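Long-range contacts in protein Pcdhgc3 (Mus musculus, PDB 4ZI8), which probably mediates calcium-dependent cell adhesion in the brain and may help establish specific neuronal connections, the chain here being its first three extracellular cadherin domains: residues B[27-32]-B[82-87]; B[94-99]-B[113-118]; B[311-316]-B[323-328]. All blocks are in the same frame, centred on the assembly; numbering follows the deposited sequence.

Overall arrangement
From the N terminus, the chain runs through three cadherin domains in a row. Contact 1 closes first: the end of strand 24-28 and the turn after it meet the start of helix 84-88, some fifty residues on, around two calcium ions. Contact 2 opens directly afterwards, closing the hairpin of strands 95-102 and 107-116. The loops follow in series, none within or across another. Contacts 1 and 2 nevertheless touch, their centres about 8 Å apart, because strands 24-28 and 107-116 are sheet neighbours and both contacts reach the same calcium ion. Contact 3, with its centre about 76 Å from that of contact 1, closes the hairpin 307-316/324-333 of the third domain.

Contact 1. Residues B[27-32]-B[82-87]; sequences ILEERE and LDREEL. With CA (calcium ion), chain P; CA (calcium ion), chain O.
The side chains of Glu-29 and Glu-85 cross at about a right angle, their carboxylate planes 45° apart, and share two calcium ions. Glu-29 gives OE1 to one ion and OE2 to the other. Its CG sits between the backbone N and the carbonyl carbon (chi1 55°), and the extended chain beyond carries the carboxylate out to the metals. Glu-85 bends at chi2; its OE1 lies 2.3 Å from the calcium ion of chain P and a longer 2.8 Å from that of chain O, which its OE2 also binds, at 2.2 Å. Glu-30 and Asp-83 lie side by side, and Glu-30 OE2 comes within 3.1 Å of Asp-83 OD1 because both bind the chain P ion; Arg-81 also holds the Glu-30 carboxylate. Acidic residues suit the site, the cations probably offsetting their crowded charge. This is the calcium-binding linker of cadherins between the first and second domains: Asp-120 and a water complete the chain P shell, and Asp-117, Ile-118 O, Asp-120 and Asp-153 that of chain O. Asp-83 is also the N-cap of helix 84-88: its OD1 accepts from Glu-85 N at 3.0 Å. Arg-84 N donates to Glu-29 OE1 from above the carboxylate plane, Glu-30 N to Leu-82 O at 2.8 Å, and Arg-31 NE and NH2 both grip Glu-29 O. Away from the metals, the buried Ile-27 CD1 meets Leu-82 CD1 at 3.9 Å.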
ATOM      1  N   ILE B  27      21.420  45.804 -12.004  1.00 24.31           N
ATOM      2  CA  ILE B  27      21.420  45.293 -13.366  1.00 21.66           C
ATOM      3  C   ILE B  27      20.830  43.890 -13.379  1.00 21.12           C
ATOM      4  O   ILE B  27      20.805  43.225 -12.349  1.00 19.71           O
ATOM      5  CB  ILE B  27      22.848  45.250 -13.975  1.00 20.21           C
ATOM      6  CG1 ILE B  27      23.742  44.293 -13.203  1.00 21.55           C
ATOM      7  CG2 ILE B  27      23.507  46.651 -13.940  1.00 23.37           C
ATOM      8  CD1 ILE B  27      25.103  44.026 -13.941  1.00 20.98           C
ATOM      9  N   LEU B  28      20.379  43.449 -14.546  1.00 20.47           N
ATOM     10  CA  LEU B  28      19.988  42.061 -14.727  1.00 18.09           C
ATOM     11  C   LEU B  28      21.183  41.134 -14.663  1.00 22.80           C
ATOM     12  O   LEU B  28      22.272  41.475 -15.173  1.00 20.88           O
ATOM     13  CB  LEU B  28      19.291  41.884 -16.077  1.00 19.88           C
ATOM     14  CG  LEU B  28      17.972  42.606 -16.331  1.00 23.31           C
ATOM     15  CD1 LEU B  28      17.457  42.281 -17.743  1.00 22.30           C
ATOM     16  CD2 LEU B  28      16.948  42.245 -15.257  1.00 23.47           C
ATOM     17  N   GLU B  29      21.002  39.938 -14.093  1.00 19.02           N
ATOM     18  CA  GLU B  29      22.066  38.948 -14.189  1.00 18.14           C
ATOM     19  C   GLU B  29      22.335  38.574 -15.642  1.00 16.21           C
ATOM     20  O   GLU B  29      21.518  38.803 -16.533  1.00 20.70           O
ATOM     21  CB  GLU B  29      21.717  37.671 -13.387  1.00 18.14           C
ATOM     22  CG  GLU B  29      20.352  37.048 -13.804  1.00 15.68           C
ATOM     23  CD  GLU B  29      20.189  35.593 -13.370  1.00 18.39           C
ATOM     24  OE1 GLU B  29      21.190  34.852 -13.249  1.00 17.36           O
ATOM     25  OE2 GLU B  29      19.042  35.199 -13.127  1.00 20.02           O
ATOM     26  N   GLU B  30      23.486  37.959 -15.862  1.00 18.62           N
ATOM     27  CA  GLU B  30      23.822  37.283 -17.092  1.00 18.39           C
ATOM     28  C   GLU B  30      24.021  38.282 -18.234  1.00 20.28           C
ATOM     29  O   GLU B  30      23.876  37.937 -19.385  1.00 22.17           O
ATOM     30  CB  GLU B  30      22.746  36.222 -17.439  1.00 21.45           C
ATOM     31  CG  GLU B  30      22.494  35.233 -16.318  1.00 21.62           C
ATOM     32  CD  GLU B  30      23.551  34.143 -16.176  1.00 26.30           C
ATOM     33  OE1 GLU B  30      24.612  34.172 -16.863  1.00 27.55           O
ATOM     34  OE2 GLU B  30      23.306  33.212 -15.366  1.00 27.22           O
ATOM     35  N   ARG B  31      24.393  39.521 -17.921  1.00 22.90           N
ATOM     36  CA  ARG B  31      24.740  40.457 -19.002  1.00 24.34           C
ATOM     37  C   ARG B  31      26.034  40.055 -19.670  1.00 24.61           C
ATOM     38  O   ARG B  31      26.899  39.449 -19.038  1.00 26.32           O
ATOM     39  CB  ARG B  31      24.862  41.890 -18.493  1.00 23.62           C
ATOM     40  CG  ARG B  31      23.574  42.539 -17.986  1.00 28.48           C
ATOM     41  CD  ARG B  31      22.372  42.352 -18.918  1.00 30.60           C
ATOM     42  NE  ARG B  31      21.705  41.076 -18.643  1.00 30.64           N
ATOM     43  CZ  ARG B  31      20.662  40.620 -19.322  1.00 31.17           C
ATOM     44  NH1 ARG B  31      20.172  41.341 -20.314  1.00 28.94           N
ATOM     45  NH2 ARG B  31      20.115  39.440 -19.018  1.00 31.60           N
ATOM     46  N   GLU B  32      26.170  40.421 -20.940  1.00 28.58           N
ATOM     47  CA  GLU B  32      27.386  40.173 -21.695  1.00 33.64           C
ATOM     48  C   GLU B  32      28.569  40.969 -21.146  1.00 33.87           C
ATOM     49  O   GLU B  32      28.396  42.005 -20.497  1.00 23.86           O
ATOM     50  CB  GLU B  32      27.172  40.520 -23.170  1.00 46.09           C
ATOM     51  CG  GLU B  32      26.133  39.627 -23.868  1.00 58.20           C
ATOM     52  CD  GLU B  32      26.281  39.589 -25.399  1.00 67.89           C
ATOM     53  OE1 GLU B  32      26.953  40.480 -25.981  1.00 70.67           O
ATOM     54  OE2 GLU B  32      25.718  38.656 -26.016  1.00 69.42           O
ATOM     55  N   LEU B  82      27.871  37.027 -14.312  1.00 23.37           N
ATOM     56  CA  LEU B  82      27.137  37.270 -13.075  1.00 21.96           C
ATOM     57  C   LEU B  82      25.910  36.381 -13.109  1.00 25.18           C
ATOM     58  O   LEU B  82      24.896  36.755 -13.708  1.00 26.18           O
ATOM     59  CB  LEU B  82      26.727  38.740 -12.939  1.00 19.62           C
ATOM     60  CG  LEU B  82      27.883  39.711 -12.675  1.00 23.66           C
ATOM     61  CD1 LEU B  82      27.541  41.074 -13.261  1.00 28.78           C
ATOM     62  CD2 LEU B  82      28.077  39.811 -11.185  1.00 19.69           C
ATOM     63  N   ASP B  83      26.028  35.192 -12.523  1.00 20.30           N
ATOM     64  CA  ASP B  83      24.921  34.245 -12.450  1.00 20.21           C
ATOM     65  C   ASP B  83      24.339  34.352 -11.072  1.00 20.76           C
ATOM     66  O   ASP B  83      24.953  33.889 -10.097  1.00 20.51           O
ATOM     67  CB  ASP B  83      25.408  32.824 -12.739  1.00 21.05           C
ATOM     68  CG  ASP B  83      24.359  31.774 -12.466  1.00 21.81           C
ATOM     69  OD1 ASP B  83      23.138  32.065 -12.487  1.00 22.11           O
ATOM     70  OD2 ASP B  83      24.782  30.624 -12.251  1.00 26.93           O
ATOM     71  N   ARG B  84      23.189  35.012 -10.976  1.00 19.62           N
ATOM     72  CA  ARG B  84      22.539  35.214  -9.693  1.00 18.21           C
ATOM     73  C   ARG B  84      22.339  33.863  -8.980  1.00 16.89           C
ATOM     74  O   ARG B  84      22.432  33.806  -7.761  1.00 18.36           O
ATOM     75  CB  ARG B  84      21.198  35.965  -9.872  1.00 19.29           C
ATOM     76  CG  ARG B  84      20.573  36.547  -8.580  1.00 21.66           C
ATOM     77  CD  ARG B  84      19.046  36.444  -8.592  1.00 22.95           C
ATOM     78  NE  ARG B  84      18.638  35.048  -8.671  1.00 25.45           N
ATOM     79  CZ  ARG B  84      18.653  34.208  -7.645  1.00 22.53           C
ATOM     80  NH1 ARG B  84      19.003  34.624  -6.436  1.00 24.03           N
ATOM     81  NH2 ARG B  84      18.313  32.954  -7.823  1.00 24.90           N
ATOM     82  N   GLU B  85      22.092  32.774  -9.715  1.00 20.81           N
ATOM     83  CA  GLU B  85      21.828  31.509  -9.043  1.00 21.30           C
ATOM     84  C   GLU B  85      23.053  31.052  -8.268  1.00 23.65           C
ATOM     85  O   GLU B  85      22.932  30.591  -7.128  1.00 28.57           O
ATOM     86  CB  GLU B  85      21.371  30.417 -10.043  1.00 21.85           C
ATOM     87  CG  GLU B  85      19.882  30.510 -10.379  1.00 19.89           C
ATOM     88  CD  GLU B  85      19.550  31.744 -11.216  1.00 22.17           C
ATOM     89  OE1 GLU B  85      20.184  31.944 -12.263  1.00 22.19           O
ATOM     90  OE2 GLU B  85      18.648  32.521 -10.851  1.00 22.26           O
ATOM     91  N   GLU B  86      24.223  31.175  -8.878  1.00 20.64           N
ATOM     92  CA  GLU B  86      25.478  30.835  -8.219  1.00 21.91           C
ATOM     93  C   GLU B  86      25.810  31.788  -7.093  1.00 24.27           C
ATOM     94  O   GLU B  86      26.334  31.386  -6.057  1.00 25.76           O
ATOM     95  CB  GLU B  86      26.632  30.855  -9.208  1.00 25.50           C
ATOM     96  CG  GLU B  86      27.935  30.358  -8.601  1.00 30.94           C
ATOM     97  CD  GLU B  86      29.106  30.572  -9.537  1.00 38.26           C
ATOM     98  OE1 GLU B  86      29.008  31.427 -10.442  1.00 40.69           O
ATOM     99  OE2 GLU B  86      30.121  29.884  -9.378  1.00 42.89           O
ATOM    100  N   LEU B  87      25.531  33.061  -7.311  1.00 22.18           N
ATOM    101  CA  LEU B  87      25.954  34.094  -6.366  1.00 25.63           C
ATOM    102  C   LEU B  87      25.184  33.993  -5.071  1.00 25.90           C
ATOM    103  O   LEU B  87      25.770  34.067  -3.975  1.00 24.02           O
ATOM    104  CB  LEU B  87      25.754  35.476  -6.975  1.00 22.91           C
ATOM    105  CG  LEU B  87      26.797  35.911  -8.012  1.00 26.57           C
ATOM    106  CD1 LEU B  87      26.349  37.144  -8.786  1.00 22.43           C
ATOM    107  CD2 LEU B  87      28.054  36.231  -7.271  1.00 29.79           C
TER
HETATM  108 CA    CA P 403      21.541  32.593 -13.945  1.00 20.46          CA
HETATM  109 CA    CA O 402      17.784  33.360 -12.722  1.00 20.52          CA
HETATM  110  O   HOH W   1      27.128  38.678 -16.537  1.00 40.03           O
HETATM  111  O   HOH W   2      21.614  30.280 -14.620  1.00 19.78           O

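Contact 2. Residues B[94-99]-B[113-118]; sequences CTVTLE and VVVQDI. With CA (calcium ion), chain O.
Cys-94 O receives the amide of Val-115 at 2.7 Å from its N, an almost straight bond (N-H...O 176°), and the CA of Val-114 approaches this oxygen. Two residues along, past the non-hydrogen-bonded pair Thr-95/Val-114, Val-96 and Val-113 exchange two bonds, Val-96 N to Val-113 O at 2.7 Å and Val-113 N to Val-96 O at 2.9 Å. Where the ladder ends, a water bridges Cys-94 N and Val-115 O. The side chains of Val-96 and Val-115 cross obliquely, CG2 to CG2 at 3.9 Å; each methyl stands beside its backbone N. Cys-94 SG turns the other way, opposite its N (chi1 -167°), and lies near Val-115 CB at 4.2 Å while bonded to Cys-88 SG. Beta-branched valines suit these extended strands: Val-96 packs on Leu-87 and Val-115 on Arg-84 of helix 84-88. On the face away from Val-96, Thr-95 OG1 lies 4.0 Å from Val-114 CG2. Beyond the pairing, Asp-117 OD1 and Ile-118 O each bind the chain O calcium ion, while Asp-117 OD2 accepts from Val-154 N and Asn-157 ND2. The whole is an antiparallel beta hairpin of the first cadherin domain, whose second strand runs straight into the calcium-binding linker.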
ATOM      1  N   CYS B  94      20.146  39.947  -4.245  1.00 20.86           N
ATOM      2  CA  CYS B  94      21.523  39.634  -4.540  1.00 20.91           C
ATOM      3  C   CYS B  94      22.365  40.888  -4.836  1.00 21.36           C
ATOM      4  O   CYS B  94      22.198  41.511  -5.865  1.00 24.32           O
ATOM      5  CB  CYS B  94      21.583  38.712  -5.734  1.00 22.14           C
ATOM      6  SG  CYS B  94      23.155  37.945  -5.985  1.00 25.07           S
ATOM      7  N   THR B  95      23.293  41.206  -3.962  1.00 23.06           N
ATOM      8  CA  THR B  95      24.120  42.413  -4.133  1.00 20.20           C
ATOM      9  C   THR B  95      25.566  41.999  -4.162  1.00 22.07           C
ATOM     10  O   THR B  95      26.015  41.271  -3.272  1.00 24.70           O
ATOM     11  CB  THR B  95      23.917  43.401  -2.997  1.00 22.90           C
ATOM     12  OG1 THR B  95      22.540  43.756  -2.933  1.00 25.99           O
ATOM     13  CG2 THR B  95      24.758  44.674  -3.215  1.00 25.52           C
ATOM     14  N   VAL B  96      26.290  42.412  -5.190  1.00 17.52           N
ATOM     15  CA  VAL B  96      27.718  42.189  -5.216  1.00 19.33           C
ATOM     16  C   VAL B  96      28.386  43.469  -4.675  1.00 22.69           C
ATOM     17  O   VAL B  96      28.068  44.551  -5.137  1.00 23.34           O
ATOM     18  CB  VAL B  96      28.222  41.908  -6.630  1.00 23.46           C
ATOM     19  CG1 VAL B  96      29.755  41.896  -6.693  1.00 29.82           C
ATOM     20  CG2 VAL B  96      27.659  40.583  -7.160  1.00 26.63           C
ATOM     21  N   THR B  97      29.266  43.362  -3.696  1.00 20.74           N
ATOM     22  CA  THR B  97      29.956  44.560  -3.227  1.00 26.68           C
ATOM     23  C   THR B  97      31.386  44.543  -3.732  1.00 28.69           C
ATOM     24  O   THR B  97      31.973  43.481  -3.982  1.00 28.44           O
ATOM     25  CB  THR B  97      29.938  44.669  -1.714  1.00 28.14           C
ATOM     26  OG1 THR B  97      30.620  43.535  -1.163  1.00 33.86           O
ATOM     27  CG2 THR B  97      28.504  44.669  -1.213  1.00 21.85           C
ATOM     28  N   LEU B  98      31.925  45.724  -3.955  1.00 23.91           N
ATOM     29  CA  LEU B  98      33.302  45.837  -4.360  1.00 22.10           C
ATOM     30  C   LEU B  98      33.844  47.167  -3.848  1.00 23.89           C
ATOM     31  O   LEU B  98      33.114  47.971  -3.249  1.00 24.36           O
ATOM     32  CB  LEU B  98      33.443  45.732  -5.879  1.00 25.39           C
ATOM     33  CG  LEU B  98      32.806  46.839  -6.716  1.00 25.30           C
ATOM     34  CD1 LEU B  98      33.540  46.988  -8.023  1.00 29.89           C
ATOM     35  CD2 LEU B  98      31.336  46.569  -6.979  1.00 29.16           C
ATOM     36  N   GLU B  99      35.129  47.399  -4.072  1.00 22.10           N
ATOM     37  CA  GLU B  99      35.760  48.655  -3.683  1.00 25.95           C
ATOM     38  C   GLU B  99      36.500  49.211  -4.871  1.00 25.93           C
ATOM     39  O   GLU B  99      36.910  48.463  -5.759  1.00 24.62           O
ATOM     40  CB  GLU B  99      36.699  48.457  -2.507  1.00 27.96           C
ATOM     41  CG  GLU B  99      36.030  47.838  -1.295  1.00 34.66           C
ATOM     42  CD  GLU B  99      37.037  47.381  -0.252  1.00 49.02           C
ATOM     43  OE1 GLU B  99      37.596  46.272  -0.398  1.00 56.56           O
ATOM     44  OE2 GLU B  99      37.284  48.134   0.710  1.00 55.72           O
ATOM     45  N   VAL B 113      26.434  46.506  -6.559  1.00 20.74           N
ATOM     46  CA  VAL B 113      25.651  46.247  -7.763  1.00 19.81           C
ATOM     47  C   VAL B 113      24.625  45.202  -7.377  1.00 18.09           C
ATOM     48  O   VAL B 113      24.992  44.118  -6.899  1.00 20.00           O
ATOM     49  CB  VAL B 113      26.524  45.770  -8.953  1.00 18.41           C
ATOM     50  CG1 VAL B 113      25.664  45.448 -10.162  1.00 16.53           C
ATOM     51  CG2 VAL B 113      27.548  46.831  -9.334  1.00 19.25           C
ATOM     52  N   VAL B 114      23.349  45.569  -7.479  1.00 20.24           N
ATOM     53  CA  VAL B 114      22.256  44.616  -7.284  1.00 21.64           C
ATOM     54  C   VAL B 114      22.131  43.758  -8.541  1.00 20.71           C
ATOM     55  O   VAL B 114      22.078  44.279  -9.667  1.00 20.40           O
ATOM     56  CB  VAL B 114      20.925  45.317  -6.992  1.00 23.82           C
ATOM     57  CG1 VAL B 114      19.788  44.263  -6.852  1.00 24.37           C
ATOM     58  CG2 VAL B 114      21.045  46.194  -5.735  1.00 22.69           C
ATOM     59  N   VAL B 115      22.124  42.439  -8.357  1.00 21.49           N
ATOM     60  CA  VAL B 115      22.025  41.526  -9.485  1.00 20.13           C
ATOM     61  C   VAL B 115      20.615  40.939  -9.498  1.00 20.99           C
ATOM     62  O   VAL B 115      20.218  40.190  -8.590  1.00 17.78           O
ATOM     63  CB  VAL B 115      23.095  40.439  -9.413  1.00 23.47           C
ATOM     64  CG1 VAL B 115      22.939  39.441 -10.567  1.00 22.65           C
ATOM     65  CG2 VAL B 115      24.508  41.086  -9.434  1.00 24.21           C
ATOM     66  N   GLN B 116      19.834  41.354 -10.489  1.00 17.82           N
ATOM     67  CA  GLN B 116      18.422  41.005 -10.559  1.00 20.52           C
ATOM     68  C   GLN B 116      18.193  39.695 -11.299  1.00 21.83           C
ATOM     69  O   GLN B 116      18.826  39.444 -12.313  1.00 21.92           O
ATOM     70  CB  GLN B 116      17.642  42.123 -11.239  1.00 22.74           C
ATOM     71  CG  GLN B 116      17.764  43.469 -10.488  1.00 26.09           C
ATOM     72  CD  GLN B 116      17.289  44.651 -11.309  1.00 35.33           C
ATOM     73  OE1 GLN B 116      17.355  44.637 -12.545  1.00 39.20           O
ATOM     74  NE2 GLN B 116      16.827  45.699 -10.624  1.00 38.63           N
ATOM     75  N   ASP B 117      17.243  38.897 -10.806  1.00 23.37           N
ATOM     76  CA  ASP B 117      16.925  37.577 -11.374  1.00 19.34           C
ATOM     77  C   ASP B 117      16.342  37.650 -12.743  1.00 17.36           C
ATOM     78  O   ASP B 117      15.495  38.486 -12.997  1.00 21.91           O
ATOM     79  CB  ASP B 117      15.931  36.832 -10.474  1.00 18.49           C
ATOM     80  CG  ASP B 117      15.778  35.366 -10.854  1.00 16.34           C
ATOM     81  OD1 ASP B 117      16.796  34.703 -11.146  1.00 17.78           O
ATOM     82  OD2 ASP B 117      14.639  34.849 -10.833  1.00 21.43           O
ATOM     83  N   ILE B 118      16.770  36.768 -13.645  1.00 21.60           N
ATOM     84  CA  ILE B 118      15.994  36.557 -14.854  1.00 19.20           C
ATOM     85  C   ILE B 118      15.581  35.088 -14.872  1.00 15.97           C
ATOM     86  O   ILE B 118      16.179  34.233 -14.186  1.00 15.95           O
ATOM     87  CB  ILE B 118      16.766  36.949 -16.176  1.00 19.59           C
ATOM     88  CG1 ILE B 118      17.885  35.961 -16.458  1.00 20.48           C
ATOM     89  CG2 ILE B 118      17.333  38.411 -16.082  1.00 18.20           C
ATOM     90  CD1 ILE B 118      18.726  36.291 -17.713  1.00 19.38           C
TER
HETATM   91 CA    CA O 402      17.784  33.360 -12.722  1.00 20.52          CA
HETATM   92  O   HOH W   3      18.596  40.866  -6.703  1.00 32.12           O

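Contact 3. Residues B[311-316]-B[323-328]; sequences YIQAKD and GAHCKV. With CA (calcium ion), chain S.
Tyr-311 and Lys-327 lie side by side, the lysine's methylene chain running along one face of the ring. Lys-327 CG stands 4.2 Å from the ring centroid, 12° off the normal, a CH-pi contact, and CD reaches Tyr-311 OH at 3.6 Å. Lysine suits the place because its long aliphatic stem can cover the ring. The tyrosine's CG is anti to its carbonyl carbon (chi1 -70°), which brings the ring alongside the opposite strand. An alanine here is likely to leave the Lys-327 stem without its aromatic partner and free to turn. Next on this face, Gln-313 and His-325 run alongside each other, amide and ring 57° apart, with Gln-313 OE1 3.8 Å from His-325 CE1. The opposite face, of Ile-312, Cys-326, Ala-314 and Ala-324, is apolar: Ile-312 CB meets Cys-326 SG at 3.9 Å. Val-328 adjoins it, its CG2 3.8 Å from Ile-312 CD1, beside Val-256. The alanines are small enough to pack beside Phe-234. Behind these side chains, the pairs Ile-312/Cys-326 and Ala-314/Ala-324 each exchange two backbone bonds, fixing the antiparallel hairpin of the third cadherin domain. At its turn end, Asp-316 OD2 binds a calcium ion with Asp-260 and Asp-262, among others. His-325 NE2 is hydrogen-bonded to Asp-179 of the second subunit, and Tyr-311 packs on Leu-91 of that subunit, which suggests that the Tyr-311/His-325 face contributes to this subunit contact, while the Ile-312/Cys-326 face packs into the domain.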
ATOM      1  N   TYR B 311     -20.317 -33.337  -6.458  1.00 25.49           N
ATOM      2  CA  TYR B 311     -20.108 -31.903  -6.536  1.00 28.04           C
ATOM      3  C   TYR B 311     -18.615 -31.621  -6.521  1.00 27.68           C
ATOM      4  O   TYR B 311     -17.855 -32.208  -5.739  1.00 30.36           O
ATOM      5  CB  TYR B 311     -20.799 -31.160  -5.396  1.00 29.20           C
ATOM      6  CG  TYR B 311     -22.296 -31.151  -5.477  1.00 34.40           C
ATOM      7  CD1 TYR B 311     -23.030 -32.264  -5.107  1.00 41.54           C
ATOM      8  CD2 TYR B 311     -22.979 -30.025  -5.896  1.00 39.72           C
ATOM      9  CE1 TYR B 311     -24.411 -32.264  -5.158  1.00 50.12           C
ATOM     10  CE2 TYR B 311     -24.360 -30.011  -5.949  1.00 48.32           C
ATOM     11  CZ  TYR B 311     -25.070 -31.137  -5.580  1.00 54.25           C
ATOM     12  OH  TYR B 311     -26.447 -31.148  -5.628  1.00 62.43           O
ATOM     13  N   ILE B 312     -18.197 -30.752  -7.415  1.00 22.40           N
ATOM     14  CA  ILE B 312     -16.788 -30.453  -7.530  1.00 22.45           C
ATOM     15  C   ILE B 312     -16.611 -28.945  -7.295  1.00 26.67           C
ATOM     16  O   ILE B 312     -17.452 -28.138  -7.687  1.00 25.06           O
ATOM     17  CB  ILE B 312     -16.248 -30.897  -8.889  1.00 24.31           C
ATOM     18  CG1 ILE B 312     -16.294 -32.441  -8.974  1.00 22.44           C
ATOM     19  CG2 ILE B 312     -14.822 -30.373  -9.123  1.00 20.60           C
ATOM     20  CD1 ILE B 312     -15.764 -33.000 -10.270  1.00 27.38           C
ATOM     21  N   GLN B 313     -15.529 -28.583  -6.630  1.00 23.20           N
ATOM     22  CA  GLN B 313     -15.324 -27.210  -6.262  1.00 24.92           C
ATOM     23  C   GLN B 313     -14.083 -26.730  -6.983  1.00 23.33           C
ATOM     24  O   GLN B 313     -13.130 -27.499  -7.137  1.00 27.37           O
ATOM     25  CB  GLN B 313     -15.184 -27.101  -4.754  1.00 29.48           C
ATOM     26  CG  GLN B 313     -14.628 -25.792  -4.281  1.00 42.43           C
ATOM     27  CD  GLN B 313     -14.367 -25.808  -2.792  1.00 52.10           C
ATOM     28  OE1 GLN B 313     -15.242 -25.463  -2.001  1.00 58.79           O
ATOM     29  NE2 GLN B 313     -13.164 -26.222  -2.402  1.00 51.72           N
ATOM     30  N   ALA B 314     -14.104 -25.494  -7.474  1.00 27.80           N
ATOM     31  CA  ALA B 314     -12.901 -24.859  -8.011  1.00 26.91           C
ATOM     32  C   ALA B 314     -12.545 -23.658  -7.132  1.00 30.75           C
ATOM     33  O   ALA B 314     -13.414 -22.817  -6.900  1.00 28.77           O
ATOM     34  CB  ALA B 314     -13.117 -24.400  -9.462  1.00 25.40           C
ATOM     35  N   LYS B 315     -11.308 -23.594  -6.632  1.00 26.25           N
ATOM     36  CA  LYS B 315     -10.843 -22.457  -5.842  1.00 30.63           C
ATOM     37  C   LYS B 315      -9.491 -22.017  -6.375  1.00 28.65           C
ATOM     38  O   LYS B 315      -8.694 -22.854  -6.819  1.00 27.71           O
ATOM     39  CB  LYS B 315     -10.745 -22.803  -4.346  1.00 37.81           C
ATOM     40  CG  LYS B 315     -12.069 -22.622  -3.570  1.00 43.70           C
ATOM     41  CD  LYS B 315     -11.867 -22.383  -2.070  1.00 45.63           C
ATOM     42  CE  LYS B 315     -13.198 -21.998  -1.380  1.00 45.77           C
ATOM     43  NZ  LYS B 315     -13.164 -21.962   0.123  1.00 44.21           N
ATOM     44  N   ASP B 316      -9.234 -20.715  -6.356  1.00 29.57           N
ATOM     45  CA  ASP B 316      -7.940 -20.235  -6.834  1.00 29.31           C
ATOM     46  C   ASP B 316      -6.953 -20.311  -5.678  1.00 31.42           C
ATOM     47  O   ASP B 316      -7.328 -20.731  -4.578  1.00 28.09           O
ATOM     48  CB  ASP B 316      -8.018 -18.813  -7.427  1.00 30.63           C
ATOM     49  CG  ASP B 316      -8.608 -17.797  -6.479  1.00 30.41           C
ATOM     50  OD1 ASP B 316      -8.155 -17.711  -5.317  1.00 33.68           O
ATOM     51  OD2 ASP B 316      -9.541 -17.074  -6.900  1.00 30.99           O
ATOM     52  N   GLY B 323     -15.123 -19.945  -3.840  1.00 37.13           N
ATOM     53  CA  GLY B 323     -15.218 -21.182  -4.594  1.00 30.96           C
ATOM     54  C   GLY B 323     -16.303 -21.109  -5.647  1.00 33.84           C
ATOM     55  O   GLY B 323     -17.344 -20.442  -5.475  1.00 35.34           O
ATOM     56  N   ALA B 324     -16.068 -21.800  -6.756  1.00 31.91           N
ATOM     57  CA  ALA B 324     -17.119 -22.027  -7.729  1.00 26.20           C
ATOM     58  C   ALA B 324     -17.486 -23.503  -7.584  1.00 28.16           C
ATOM     59  O   ALA B 324     -16.678 -24.285  -7.074  1.00 25.89           O
ATOM     60  CB  ALA B 324     -16.655 -21.709  -9.118  1.00 29.88           C
ATOM     61  N   HIS B 325     -18.683 -23.871  -8.010  1.00 24.08           N
ATOM     62  CA  HIS B 325     -19.151 -25.239  -7.840  1.00 24.70           C
ATOM     63  C   HIS B 325     -19.799 -25.742  -9.087  1.00 26.60           C
ATOM     64  O   HIS B 325     -20.444 -24.974  -9.806  1.00 28.20           O
ATOM     65  CB  HIS B 325     -20.144 -25.323  -6.691  1.00 29.05           C
ATOM     66  CG  HIS B 325     -19.663 -24.645  -5.460  1.00 33.08           C
ATOM     67  ND1 HIS B 325     -18.897 -25.291  -4.515  1.00 31.37           N
ATOM     68  CD2 HIS B 325     -19.787 -23.358  -5.042  1.00 36.93           C
ATOM     69  CE1 HIS B 325     -18.595 -24.439  -3.551  1.00 40.38           C
ATOM     70  NE2 HIS B 325     -19.126 -23.259  -3.845  1.00 39.76           N
ATOM     71  N   CYS B 326     -19.634 -27.034  -9.343  1.00 24.17           N
ATOM     72  CA  CYS B 326     -20.404 -27.663 -10.384  1.00 26.98           C
ATOM     73  C   CYS B 326     -20.831 -29.043  -9.897  1.00 26.44           C
ATOM     74  O   CYS B 326     -20.405 -29.520  -8.827  1.00 23.50           O
ATOM     75  CB  CYS B 326     -19.609 -27.763 -11.689  1.00 27.17           C
ATOM     76  SG  CYS B 326     -18.310 -28.971 -11.611  1.00 28.20           S
ATOM     77  N   LYS B 327     -21.693 -29.664 -10.680  1.00 26.16           N
ATOM     78  CA  LYS B 327     -22.217 -30.969 -10.333  1.00 26.23           C
ATOM     79  C   LYS B 327     -22.002 -31.930 -11.487  1.00 26.68           C
ATOM     80  O   LYS B 327     -22.240 -31.581 -12.639  1.00 27.83           O
ATOM     81  CB  LYS B 327     -23.702 -30.857  -9.992  1.00 32.19           C
ATOM     82  CG  LYS B 327     -24.356 -32.148  -9.580  1.00 39.54           C
ATOM     83  CD  LYS B 327     -25.774 -31.879  -9.108  1.00 47.58           C
ATOM     84  CE  LYS B 327     -26.253 -30.543  -9.593  1.00 65.78           C
ATOM     85  NZ  LYS B 327     -27.740 -30.451  -9.603  1.00 74.32           N
ATOM     86  N   VAL B 328     -21.539 -33.135 -11.182  1.00 24.08           N
ATOM     87  CA  VAL B 328     -21.427 -34.181 -12.177  1.00 25.97           C
ATOM     88  C   VAL B 328     -22.435 -35.275 -11.844  1.00 26.30           C
ATOM     89  O   VAL B 328     -22.420 -35.808 -10.745  1.00 25.97           O
ATOM     90  CB  VAL B 328     -20.028 -34.789 -12.207  1.00 26.77           C
ATOM     91  CG1 VAL B 328     -19.895 -35.711 -13.408  1.00 27.32           C
ATOM     92  CG2 VAL B 328     -18.997 -33.675 -12.239  1.00 25.94           C
TER
HETATM   93 CA    CA S 406      -9.297 -15.362  -8.558  1.00 28.57          CA
HETATM   94  O   HOH W   4     -18.819 -27.788  -4.695  1.00 43.80           O